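Local coordinates for putative type VI secretion protein (Escherichia coli, PDB 6SKI) that probably hydrolyses phospholipids as a type VI secretion effector, a toxin that rides on the TTR domain of the VgrG spike, at residues V35-G40 with T120-K125; F280-M285 with R422-A427; E338-D343 with K399-A404; H370-G375 with V405-M410. All coordinates share one frame; numbering follows the deposited sequence.

Contact 1. Residues V35-G40 with T120-K125; sequences VTLTIG and TSAQIK
Thr36 and Thr38 each use both N-H and C=O to bond the residues on either side of their partners, Thr120 and Ala122 for Thr36, Ala122 and Ile124 for Thr38, which is the parallel pattern. Five hydrogen bonds make up the ladder: Thr36 N gives to Thr120 O (2.8 Å) and Thr38 N to Ala122 O (2.9 Å), while Thr36 O and Thr38 O receive Ala122 N and Ile124 N. At the far end Gly40 N meets Ile124 O at 2.6 Å. CA-H...O contacts fill the steps between, as from Ile39 CA to Ile124 O (3.2 Å).

Apolar contacts gather on the face of Leu37, Ile39, Ala122 and Ile124. Leu37 CD1 touches both Ala122 CB (3.7 Å) and Ile124 CG2 (3.9 Å). With CG1 set between its own N and carbonyl carbon (chi1 68°), Ile124 lies side by side with Ile39, CG1 against Ile39 CG2 at 3.8 Å.

The other face carries Thr36, Thr38, Ser121, Gln123 and Lys125. Thr38 CB packs on Gln123 CG, and Lys125 carries its amine to Tyr109 O. Main-chain bonds thus set the register of two strands in what is probably an alpha/beta-hydrolase core, while Leu37 and Ile124 pack on Leu172 and Phe175 of helix 156-178.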
# COMPACT_ATOMS: atom_id res chain seq x y z
N VAL A 35 3.09 -25.71 16.60
CA VAL A 35 2.58 -25.24 15.32
C VAL A 35 3.25 -23.93 14.95
O VAL A 35 3.36 -23.02 15.78
CB VAL A 35 1.04 -25.12 15.34
CG1 VAL A 35 0.44 -26.37 15.96
CG2 VAL A 35 0.57 -23.89 16.09
N THR A 36 3.77 -23.86 13.73
CA THR A 36 4.30 -22.61 13.19
C THR A 36 3.14 -21.79 12.65
O THR A 36 2.55 -22.14 11.62
CB THR A 36 5.32 -22.89 12.10
OG1 THR A 36 6.13 -24.01 12.48
CG2 THR A 36 6.21 -21.68 11.90
N LEU A 37 2.81 -20.70 13.32
CA LEU A 37 1.71 -19.85 12.91
C LEU A 37 2.26 -18.66 12.14
O LEU A 37 3.07 -17.89 12.68
CB LEU A 37 0.89 -19.38 14.11
CG LEU A 37 -0.32 -18.51 13.80
CD1 LEU A 37 -1.30 -19.25 12.92
CD2 LEU A 37 -0.98 -18.10 15.09
N THR A 38 1.83 -18.51 10.90
CA THR A 38 2.22 -17.39 10.06
C THR A 38 1.06 -16.42 9.94
O THR A 38 -0.06 -16.83 9.60
CB THR A 38 2.65 -17.87 8.67
OG1 THR A 38 3.32 -19.12 8.79
CG2 THR A 38 3.57 -16.86 8.03
N ILE A 39 1.31 -15.15 10.22
CA ILE A 39 0.31 -14.11 10.09
C ILE A 39 0.62 -13.33 8.83
O ILE A 39 1.68 -12.71 8.71
CB ILE A 39 0.28 -13.19 11.32
CG1 ILE A 39 0.31 -14.02 12.60
CG2 ILE A 39 -0.95 -12.30 11.28
CD1 ILE A 39 0.23 -13.21 13.87
N GLY A 40 -0.31 -13.37 7.88
CA GLY A 40 -0.14 -12.64 6.64
C GLY A 40 -0.57 -11.20 6.81
O GLY A 40 -1.75 -10.91 7.01
N THR A 120 0.93 -28.90 11.88
CA THR A 120 2.00 -28.22 12.60
C THR A 120 2.38 -26.89 11.96
O THR A 120 3.38 -26.29 12.35
CB THR A 120 3.23 -29.12 12.70
OG1 THR A 120 3.34 -29.91 11.51
CG2 THR A 120 3.11 -30.04 13.90
N SER A 121 1.62 -26.43 10.97
CA SER A 121 1.83 -25.11 10.39
C SER A 121 0.47 -24.55 10.00
O SER A 121 -0.33 -25.23 9.36
CB SER A 121 2.75 -25.16 9.17
OG SER A 121 3.78 -26.11 9.34
N ALA A 122 0.24 -23.29 10.37
CA ALA A 122 -1.04 -22.65 10.13
C ALA A 122 -0.79 -21.25 9.60
O ALA A 122 0.27 -20.66 9.81
CB ALA A 122 -1.89 -22.58 11.40
N GLN A 123 -1.79 -20.72 8.90
CA GLN A 123 -1.73 -19.38 8.34
C GLN A 123 -2.99 -18.62 8.69
O GLN A 123 -4.10 -19.14 8.54
CB GLN A 123 -1.56 -19.42 6.82
CG GLN A 123 -0.13 -19.49 6.36
CD GLN A 123 -0.02 -19.50 4.86
OE1 GLN A 123 -1.01 -19.37 4.16
NE2 GLN A 123 1.20 -19.64 4.36
N ILE A 124 -2.82 -17.39 9.14
CA ILE A 124 -3.91 -16.45 9.33
C ILE A 124 -3.50 -15.16 8.64
O ILE A 124 -2.32 -14.90 8.42
CB ILE A 124 -4.24 -16.21 10.82
CG1 ILE A 124 -3.09 -15.47 11.51
CG2 ILE A 124 -4.51 -17.52 11.53
CD1 ILE A 124 -3.35 -15.17 12.95
N LYS A 125 -4.50 -14.35 8.29
CA LYS A 125 -4.23 -13.20 7.44
C LYS A 125 -4.90 -11.96 7.99
O LYS A 125 -5.89 -12.03 8.73
CB LYS A 125 -4.67 -13.46 5.99
CG LYS A 125 -6.13 -13.82 5.80
CD LYS A 125 -6.30 -14.46 4.44
CE LYS A 125 -7.75 -14.56 4.04
NZ LYS A 125 -7.92 -15.55 2.95

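Contact 2. Residues F280-M285 with R422-A427; sequences FQITAM and RVMLDA
A helix laid over a sheet forms this buried apolar layer, where Phe280 and Ile282 of strand 280-284 meet Val423, Met424 and Ala427. The Phe280 ring meets all three helix residues. Ala427 CB touches Phe280 CD2 at 3.5 Å, and Val423 CG1 reaches CE2 of the same ring at 3.9 Å, the two side chains crossing at about a right angle. Met424 makes a Met-aromatic contact at the ring's edge: its SD is 5.1 Å from the centroid of the Phe280 ring and 89° off the ring normal, practically in the ring plane.

The strand belongs to the mixed sheet of the probable alpha/beta-hydrolase fold, between strands 237-243 and 303-306; segments 280-284 and 422-427 run nearly antiparallel (166°), their axes 9.3 Å apart at closest. Bends at chi2 and chi3 curl the end of Met424 back toward the strand and bring its CE to Ile282 CG1 at 3.6 Å. Ile282 CD1 also reaches Val423 CB, at 4.1 Å. Beyond the pair, Arg466 of helix 452-466 makes a cation-pi contact with Phe280 and a salt bridge with Asp426, while Phe240 packs against Phe280, Met424 and Ala427.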
# COMPACT_ATOMS: atom_id res chain seq x y z
N PHE A 280 10.91 -9.95 -2.02
CA PHE A 280 10.72 -9.76 -3.45
C PHE A 280 9.97 -8.46 -3.69
O PHE A 280 8.94 -8.21 -3.06
CB PHE A 280 9.94 -10.92 -4.06
CG PHE A 280 9.83 -10.85 -5.56
CD1 PHE A 280 10.95 -11.01 -6.35
CD2 PHE A 280 8.61 -10.61 -6.16
CE1 PHE A 280 10.84 -10.95 -7.72
CE2 PHE A 280 8.51 -10.55 -7.53
CZ PHE A 280 9.63 -10.72 -8.31
N GLN A 281 10.49 -7.63 -4.59
CA GLN A 281 9.80 -6.44 -5.04
C GLN A 281 9.60 -6.48 -6.54
O GLN A 281 10.51 -6.86 -7.29
CB GLN A 281 10.54 -5.16 -4.68
CG GLN A 281 9.66 -3.94 -4.80
CD GLN A 281 10.33 -2.67 -4.33
OE1 GLN A 281 11.52 -2.49 -4.51
NE2 GLN A 281 9.55 -1.79 -3.74
N ILE A 282 8.41 -6.09 -6.98
CA ILE A 282 8.16 -5.76 -8.37
C ILE A 282 8.22 -4.25 -8.50
O ILE A 282 7.94 -3.54 -7.53
CB ILE A 282 6.80 -6.32 -8.85
CG1 ILE A 282 6.63 -7.76 -8.37
CG2 ILE A 282 6.73 -6.29 -10.36
CD1 ILE A 282 5.32 -8.38 -8.75
N THR A 283 8.67 -3.76 -9.64
CA THR A 283 8.87 -2.34 -9.85
C THR A 283 8.22 -1.94 -11.16
O THR A 283 8.26 -2.69 -12.14
CB THR A 283 10.38 -2.01 -9.86
OG1 THR A 283 10.84 -1.90 -8.51
CG2 THR A 283 10.67 -0.72 -10.60
N ALA A 284 7.60 -0.76 -11.17
CA ALA A 284 6.95 -0.25 -12.37
C ALA A 284 7.99 0.38 -13.29
O ALA A 284 8.64 1.36 -12.91
CB ALA A 284 5.88 0.77 -12.00
N MET A 285 8.14 -0.17 -14.49
CA MET A 285 9.10 0.36 -15.44
C MET A 285 8.60 1.59 -16.16
O MET A 285 9.41 2.34 -16.72
CB MET A 285 9.48 -0.71 -16.47
CG MET A 285 10.60 -1.61 -16.04
SD MET A 285 11.18 -2.74 -17.33
CE MET A 285 9.99 -2.42 -18.63
N ARG A 422 0.48 -12.68 -10.40
CA ARG A 422 0.99 -14.04 -10.55
C ARG A 422 2.49 -14.10 -10.29
O ARG A 422 2.99 -15.09 -9.74
CB ARG A 422 0.65 -14.57 -11.94
CG ARG A 422 -0.81 -14.90 -12.07
CD ARG A 422 -1.29 -14.91 -13.50
NE ARG A 422 -2.74 -14.77 -13.55
CZ ARG A 422 -3.58 -15.79 -13.64
NH1 ARG A 422 -3.11 -17.03 -13.69
NH2 ARG A 422 -4.88 -15.57 -13.68
N VAL A 423 3.22 -13.04 -10.64
CA VAL A 423 4.64 -13.01 -10.32
C VAL A 423 4.86 -12.96 -8.81
O VAL A 423 5.70 -13.68 -8.27
CB VAL A 423 5.32 -11.83 -11.03
CG1 VAL A 423 6.81 -11.85 -10.77
CG2 VAL A 423 5.06 -11.89 -12.52
N MET A 424 4.09 -12.12 -8.11
CA MET A 424 4.22 -12.07 -6.66
C MET A 424 3.78 -13.38 -6.02
O MET A 424 4.36 -13.81 -5.01
CB MET A 424 3.42 -10.90 -6.09
CG MET A 424 3.73 -10.62 -4.62
SD MET A 424 5.44 -10.19 -4.26
CE MET A 424 5.58 -8.60 -5.05
N LEU A 425 2.77 -14.04 -6.58
CA LEU A 425 2.34 -15.33 -6.07
C LEU A 425 3.44 -16.37 -6.23
O LEU A 425 3.68 -17.17 -5.33
CB LEU A 425 1.08 -15.80 -6.79
CG LEU A 425 -0.25 -15.13 -6.44
CD1 LEU A 425 -1.26 -15.38 -7.54
CD2 LEU A 425 -0.77 -15.65 -5.13
N ASP A 426 4.13 -16.35 -7.37
CA ASP A 426 5.24 -17.28 -7.58
C ASP A 426 6.36 -17.02 -6.58
O ASP A 426 6.91 -17.97 -6.00
CB ASP A 426 5.75 -17.16 -9.01
CG ASP A 426 6.76 -18.23 -9.35
OD1 ASP A 426 6.58 -19.38 -8.91
OD2 ASP A 426 7.73 -17.92 -10.07
N ALA A 427 6.69 -15.75 -6.35
CA ALA A 427 7.75 -15.43 -5.40
C ALA A 427 7.37 -15.89 -3.99
O ALA A 427 8.18 -16.52 -3.29
CB ALA A 427 8.02 -13.93 -5.41

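Contact 3. Residues E338-D343 with K399-A404; sequences EIVSDD and KQVGAA
Glu338 and Val340 pair with Val401 and Lys399 in an antiparallel ladder whose short segments cross at 128°, well away from a straight antiparallel run. Each hydrogen-bonded pair closes with two bonds: Glu338 N to Val401 O and Val401 N to Glu338 O, then Val340 N to Lys399 O and Lys399 N to Val340 O, all 2.9 Å long. Ile339 and Gln400 form the non-hydrogen-bonded pair between them, CA to CA 4.3 Å.

Lys399 is the side chain that wraps the strand end. Its CG lies 3.7 Å from Val340 CG2, and its CD 3.4 Å from Ser341 O. A bend at chi3 (-53°) then turns the amine toward Asp342, where NZ makes a weak hydrogen bond to Asp342 O (3.4 Å) and a long salt bridge to Asp342 OD2 (3.9 Å). Thr344 O and Glu346 are further weak partners of this amine. Val340 CG2 also touches Val401 CG2 (4.1 Å).

Strand 398-409 is the middle of a three-stranded antiparallel sheet. Strand 376-386 borders it along the other edge, with Ile384 and Val386 against Gln400, while helix 350-362 covers the face of Glu338 and Val401 through Val351, and Arg350 salt-bridges Glu338.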
# COMPACT_ATOMS: atom_id res chain seq x y z
N GLU A 338 -0.78 32.33 -24.47
CA GLU A 338 -0.25 33.66 -24.72
C GLU A 338 -1.26 34.45 -25.53
O GLU A 338 -2.04 33.89 -26.30
CB GLU A 338 1.10 33.61 -25.44
CG GLU A 338 1.04 33.62 -26.95
CD GLU A 338 2.39 33.31 -27.56
OE1 GLU A 338 3.23 32.72 -26.86
OE2 GLU A 338 2.62 33.70 -28.73
N ILE A 339 -1.25 35.77 -25.34
CA ILE A 339 -2.17 36.67 -26.02
C ILE A 339 -1.49 37.21 -27.27
O ILE A 339 -0.34 37.67 -27.21
CB ILE A 339 -2.62 37.81 -25.09
CG1 ILE A 339 -3.17 37.23 -23.78
CG2 ILE A 339 -3.67 38.66 -25.77
CD1 ILE A 339 -3.92 38.23 -22.94
N VAL A 340 -2.19 37.14 -28.40
CA VAL A 340 -1.68 37.57 -29.69
C VAL A 340 -2.80 38.30 -30.43
O VAL A 340 -3.92 38.43 -29.93
CB VAL A 340 -1.16 36.39 -30.54
CG1 VAL A 340 0.21 35.95 -30.05
CG2 VAL A 340 -2.14 35.24 -30.51
N SER A 341 -2.48 38.78 -31.62
CA SER A 341 -3.47 39.44 -32.46
C SER A 341 -4.40 38.42 -33.09
O SER A 341 -4.00 37.31 -33.42
CB SER A 341 -2.77 40.25 -33.56
OG SER A 341 -1.59 39.61 -33.99
N ASP A 342 -5.67 38.81 -33.24
CA ASP A 342 -6.66 37.88 -33.77
C ASP A 342 -6.35 37.46 -35.20
O ASP A 342 -6.83 36.41 -35.65
CB ASP A 342 -8.05 38.51 -33.71
CG ASP A 342 -9.14 37.49 -33.46
OD1 ASP A 342 -9.89 37.65 -32.48
OD2 ASP A 342 -9.26 36.53 -34.25
N ASP A 343 -5.54 38.24 -35.92
CA ASP A 343 -5.14 37.84 -37.27
C ASP A 343 -4.13 36.71 -37.23
O ASP A 343 -4.08 35.88 -38.15
CB ASP A 343 -4.59 39.05 -38.03
CG ASP A 343 -3.35 39.63 -37.38
OD1 ASP A 343 -3.44 40.75 -36.83
OD2 ASP A 343 -2.28 38.99 -37.42
N LYS A 399 -6.60 37.70 -29.11
CA LYS A 399 -7.02 36.36 -28.75
C LYS A 399 -5.99 35.75 -27.82
O LYS A 399 -4.79 36.02 -27.94
CB LYS A 399 -7.17 35.46 -29.99
CG LYS A 399 -5.84 35.00 -30.58
CD LYS A 399 -5.89 34.79 -32.07
CE LYS A 399 -7.01 33.87 -32.48
NZ LYS A 399 -6.89 33.48 -33.91
N GLN A 400 -6.45 34.94 -26.88
CA GLN A 400 -5.57 34.10 -26.09
C GLN A 400 -5.50 32.74 -26.77
O GLN A 400 -6.53 32.07 -26.93
CB GLN A 400 -6.05 33.96 -24.65
CG GLN A 400 -4.97 33.43 -23.72
CD GLN A 400 -5.52 32.90 -22.41
OE1 GLN A 400 -6.62 32.37 -22.36
NE2 GLN A 400 -4.75 33.05 -21.35
N VAL A 401 -4.30 32.35 -27.18
CA VAL A 401 -4.04 31.07 -27.82
C VAL A 401 -3.23 30.23 -26.85
O VAL A 401 -2.15 30.64 -26.40
CB VAL A 401 -3.30 31.23 -29.15
CG1 VAL A 401 -2.67 29.92 -29.57
CG2 VAL A 401 -4.25 31.73 -30.22
N GLY A 402 -3.76 29.07 -26.50
CA GLY A 402 -3.05 28.11 -25.68
C GLY A 402 -2.83 26.83 -26.47
O GLY A 402 -3.65 26.46 -27.29
N ALA A 403 -1.71 26.18 -26.22
CA ALA A 403 -1.38 24.93 -26.87
C ALA A 403 -0.90 23.93 -25.83
O ALA A 403 -0.24 24.30 -24.85
CB ALA A 403 -0.33 25.11 -27.96
N ALA A 404 -1.25 22.66 -26.04
CA ALA A 404 -0.75 21.58 -25.20
C ALA A 404 -0.63 20.32 -26.04
O ALA A 404 -1.09 20.26 -27.18
CB ALA A 404 -1.66 21.35 -23.99

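Contact 4. Residues H370-G375 with V405-M410; sequences HILPHG and VFFERM
Leu372 lays its CD2 over one face of the Phe407 ring, a CH-pi contact with that methyl 4.0 Å from the ring centroid and 28° off the normal. The bond to CB of Phe407 points toward the loop, and CG anti to the backbone N (chi1 -176°) extends the ring among residues 371-375. Other parts of the turn meet it obliquely: Gly375 CA is 3.6 Å from Phe407 CE1, and Ile371 O is 3.3 Å from Phe407 CZ. Gly375 passes close to the strand, its CA 3.2 Å from Glu408 O.

The aliphatic part of Arg409 runs past His374 O, with CG 3.2 Å from that oxygen, and His374 CB rests near Arg409 CD at 3.9 Å. A bend at chi3 (44°) brings the guanidinium against Ile371, whose CG2 lies over one of its faces, 3.4 Å from Arg409 NH2. The charge itself is engaged outside the turn: NH2 salt-bridges Glu328 on the neighbouring strand and bonds Thr486 O.

Within the turn, Gly375 N bonds Leu372 O. No hydrogen bond links the two segments, so packing joins them. The arrangement is that of a loop folded back on the central strand of an antiparallel sheet, just before its own chain enters the edge strand 376-386.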
# COMPACT_ATOMS: atom_id res chain seq x y z
N HIS A 370 6.02 2.55 -26.03
CA HIS A 370 5.06 1.47 -26.19
C HIS A 370 3.65 1.85 -25.75
O HIS A 370 2.73 1.07 -25.96
CB HIS A 370 5.53 0.25 -25.40
CG HIS A 370 6.91 -0.20 -25.77
ND1 HIS A 370 7.20 -0.77 -26.99
CD2 HIS A 370 8.08 -0.15 -25.09
CE1 HIS A 370 8.49 -1.06 -27.04
NE2 HIS A 370 9.04 -0.70 -25.90
N ILE A 371 3.47 3.03 -25.16
CA ILE A 371 2.16 3.48 -24.72
C ILE A 371 1.48 4.37 -25.75
O ILE A 371 0.25 4.33 -25.88
CB ILE A 371 2.27 4.21 -23.37
CG1 ILE A 371 2.73 3.25 -22.27
CG2 ILE A 371 0.96 4.84 -22.96
CD1 ILE A 371 3.79 3.83 -21.36
N LEU A 372 2.25 5.14 -26.51
CA LEU A 372 1.74 6.08 -27.49
C LEU A 372 1.14 5.41 -28.73
O LEU A 372 0.16 5.92 -29.27
CB LEU A 372 2.85 7.05 -27.90
CG LEU A 372 3.32 7.98 -26.79
CD1 LEU A 372 4.28 9.02 -27.34
CD2 LEU A 372 2.15 8.64 -26.09
N PRO A 373 1.70 4.30 -29.23
CA PRO A 373 1.10 3.66 -30.41
C PRO A 373 -0.31 3.13 -30.18
O PRO A 373 -0.94 2.70 -31.15
CB PRO A 373 2.07 2.53 -30.71
CG PRO A 373 3.36 3.08 -30.27
CD PRO A 373 3.01 3.69 -28.95
N HIS A 374 -0.81 3.15 -28.95
CA HIS A 374 -2.13 2.61 -28.65
C HIS A 374 -3.16 3.70 -28.40
O HIS A 374 -4.28 3.41 -27.99
CB HIS A 374 -2.04 1.66 -27.45
CG HIS A 374 -1.11 0.52 -27.67
ND1 HIS A 374 -1.42 -0.54 -28.50
CD2 HIS A 374 0.13 0.27 -27.19
CE1 HIS A 374 -0.41 -1.39 -28.52
NE2 HIS A 374 0.54 -0.93 -27.73
N GLY A 375 -2.79 4.96 -28.64
CA GLY A 375 -3.68 6.09 -28.57
C GLY A 375 -3.21 7.12 -29.57
O GLY A 375 -2.21 6.93 -30.26
N VAL A 405 0.02 19.31 -25.47
CA VAL A 405 0.09 17.99 -26.09
C VAL A 405 -0.92 17.09 -25.41
O VAL A 405 -0.88 16.90 -24.19
CB VAL A 405 1.51 17.41 -26.00
CG1 VAL A 405 1.58 16.10 -26.76
CG2 VAL A 405 2.51 18.39 -26.55
N PHE A 406 -1.83 16.52 -26.20
CA PHE A 406 -2.91 15.68 -25.70
C PHE A 406 -2.72 14.25 -26.17
O PHE A 406 -2.38 13.99 -27.33
CB PHE A 406 -4.26 16.20 -26.18
CG PHE A 406 -5.37 15.96 -25.21
CD1 PHE A 406 -5.37 16.57 -23.97
CD2 PHE A 406 -6.42 15.13 -25.53
CE1 PHE A 406 -6.40 16.36 -23.08
CE2 PHE A 406 -7.45 14.91 -24.64
CZ PHE A 406 -7.43 15.53 -23.42
N PHE A 407 -2.93 13.32 -25.25
CA PHE A 407 -2.95 11.89 -25.54
C PHE A 407 -4.35 11.37 -25.27
O PHE A 407 -4.90 11.58 -24.19
CB PHE A 407 -1.93 11.14 -24.68
CG PHE A 407 -1.83 9.69 -25.00
CD1 PHE A 407 -1.45 9.27 -26.26
CD2 PHE A 407 -2.11 8.73 -24.04
CE1 PHE A 407 -1.35 7.93 -26.56
CE2 PHE A 407 -2.01 7.40 -24.33
CZ PHE A 407 -1.64 6.99 -25.59
N GLU A 408 -4.94 10.71 -26.27
CA GLU A 408 -6.27 10.13 -26.15
C GLU A 408 -6.17 8.63 -26.37
O GLU A 408 -5.80 8.18 -27.45
CB GLU A 408 -7.24 10.75 -27.16
CG GLU A 408 -7.58 12.20 -26.90
CD GLU A 408 -7.57 13.03 -28.17
OE1 GLU A 408 -8.66 13.24 -28.74
OE2 GLU A 408 -6.48 13.47 -28.59
N ARG A 409 -6.53 7.86 -25.34
CA ARG A 409 -6.62 6.42 -25.44
C ARG A 409 -7.88 5.99 -24.71
O ARG A 409 -8.21 6.53 -23.66
CB ARG A 409 -5.39 5.73 -24.83
CG ARG A 409 -5.37 4.23 -25.07
CD ARG A 409 -4.01 3.64 -24.76
NE ARG A 409 -3.46 4.17 -23.52
CZ ARG A 409 -2.57 3.53 -22.77
NH1 ARG A 409 -2.13 2.34 -23.15
NH2 ARG A 409 -2.13 4.07 -21.66
N MET A 410 -8.60 5.03 -25.28
CA MET A 410 -9.89 4.63 -24.75
C MET A 410 -9.88 3.16 -24.37
O MET A 410 -9.30 2.33 -25.08
CB MET A 410 -11.00 4.91 -25.77
CG MET A 410 -11.42 6.36 -25.84
SD MET A 410 -12.78 6.76 -24.73
CE MET A 410 -13.79 5.30 -24.91

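Contacts 1 and 2 belong to one mixed sheet, their centres 23 Å apart and their nearest atoms about 10 Å: contact 1 pairs two of its strands, contact 2 lays a helix on another. Contacts 3 and 4 share strand 398-409 of the separate antiparallel sheet, with centres 26 Å apart, the segments following directly in sequence at Ala404 and Val405. Contact 4 comes within about 7 Å of contact 2 at nearest atoms, and helix 416-431 follows strand 398-409. Contacts 1 and 3 lie farthest apart, centres 66 Å. Ser197, His310 and Asp245 fit a catalytic triad, probably the active site though unconfirmed; Ile282 of contact 2 lies near it without touching, and Ala284 N weakly hydrogen-bonds Asp245 OD1.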